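Local coordinates for protein adenylate kinase (Desulfovibrio gigas, PDB 2XB4) that binds a zinc ion and probably catalyses the reversible transfer of the terminal phosphate between ATP and AMP, helping to balance cellular adenine nucleotides, at residues Gly33-Arg36 with Glu37-Gly41. Numbering follows the deposited sequence.
Sequences GIFR and EHIGG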
# COMPACT_ATOMS: atom_id res chain seq x y z
N GLY A 33 22.24 9.91 -3.78
CA GLY A 33 23.41 9.07 -4.09
C GLY A 33 24.73 9.67 -3.66
O GLY A 33 25.64 8.95 -3.23
N ILE A 34 24.85 11.01 -3.71
CA ILE A 34 26.08 11.66 -3.15
C ILE A 34 26.28 11.20 -1.69
O ILE A 34 27.36 10.74 -1.28
CB ILE A 34 25.99 13.18 -3.26
CG1 ILE A 34 25.86 13.59 -4.75
CG2 ILE A 34 27.21 13.86 -2.57
CD1 ILE A 34 25.51 15.11 -5.01
N PHE A 35 25.23 11.32 -0.85
CA PHE A 35 25.37 10.90 0.56
C PHE A 35 25.73 9.43 0.69
O PHE A 35 26.62 9.08 1.45
CB PHE A 35 24.12 11.28 1.42
CG PHE A 35 24.03 12.81 1.79
CD1 PHE A 35 24.51 13.81 0.91
CD2 PHE A 35 23.39 13.22 3.00
CE1 PHE A 35 24.40 15.20 1.23
CE2 PHE A 35 23.26 14.64 3.34
CZ PHE A 35 23.79 15.62 2.44
N ARG A 36 25.05 8.54 -0.01
CA ARG A 36 25.45 7.13 0.08
C ARG A 36 26.92 6.86 -0.27
O ARG A 36 27.56 6.03 0.38
CB ARG A 36 24.54 6.22 -0.76
CG ARG A 36 23.22 5.89 -0.11
CD ARG A 36 22.50 4.80 -0.93
NE ARG A 36 22.35 5.19 -2.33
CZ ARG A 36 21.40 6.03 -2.81
NH1 ARG A 36 20.53 6.64 -2.00
NH2 ARG A 36 21.33 6.28 -4.10
N GLU A 37 27.44 7.49 -1.33
CA GLU A 37 28.88 7.42 -1.62
C GLU A 37 29.75 7.93 -0.42
O GLU A 37 30.76 7.35 -0.07
CB GLU A 37 29.23 8.27 -2.89
CG GLU A 37 30.79 8.54 -3.08
CD GLU A 37 31.20 9.40 -4.31
OE1 GLU A 37 30.34 9.62 -5.16
OE2 GLU A 37 32.37 9.87 -4.43
N HIS A 38 29.40 9.06 0.17
CA HIS A 38 30.30 9.65 1.17
C HIS A 38 30.00 9.17 2.63
O HIS A 38 30.90 8.80 3.40
CB HIS A 38 30.13 11.11 1.10
CG HIS A 38 30.85 11.75 -0.05
ND1 HIS A 38 32.13 12.20 0.05
CD2 HIS A 38 30.43 12.07 -1.28
CE1 HIS A 38 32.49 12.79 -1.07
NE2 HIS A 38 31.45 12.75 -1.88
N ILE A 39 28.70 9.23 3.00
CA ILE A 39 28.27 8.79 4.37
C ILE A 39 28.44 7.27 4.53
O ILE A 39 29.14 6.80 5.45
CB ILE A 39 26.83 9.32 4.80
CG1 ILE A 39 26.86 10.80 5.13
CG2 ILE A 39 26.30 8.65 6.10
CD1 ILE A 39 26.67 11.67 3.98
N GLY A 40 27.87 6.52 3.59
CA GLY A 40 28.06 5.11 3.49
C GLY A 40 29.52 4.69 3.21
O GLY A 40 30.04 3.81 3.88
N GLY A 41 30.21 5.31 2.28
CA GLY A 41 31.57 4.91 2.08
C GLY A 41 32.63 5.46 3.06
O GLY A 41 33.84 5.15 2.91
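Phe-35 and Ile-39, one helical turn apart, run out from the same flank of the helix, with Ile-39 CD1 set obliquely against the ring, 3.6 Å from both Phe-35 CG and Phe-35 CB. The turn at chi2 of Ile-39 (87°) brings CD1 toward Phe-35. One residue earlier, Ile-34 and His-38 repeat the pairing: Ile-34 CG2 sits 3.9 Å from His-38 CD2, while Ile-34 O lies in the imidazole plane at the ring edge, 3.3 Å from His-38 CD2. Ile-34 O also accepts the backbone hydrogen bond from His-38 N at 3.0 Å. All this belongs to helix 31-40 of the predicted NMP region, whose Arg-36 is predicted to bind AMP; the Arg-36 chain bends at chi3 (-55°), and Gly-33 CA lies 3.5 Å above one face of the guanidinium plane, toward its rim. Glu-37 N and Ile-39 N donate i+4 backbone bonds to Gly-33 O and Phe-35 O, but the helix ends in a wider pi-type turn, where Gly-41 N bonds weakly to both Arg-36 O and Glu-37 O. Helix 61-75 takes the Ile-34 and His-38 side, and its Lys-75 forms a salt bridge with Glu-37. His-38 ND1 is hydrogen-bonded to Thr-43 OG1, tying the imidazole to the chain just beyond the helix.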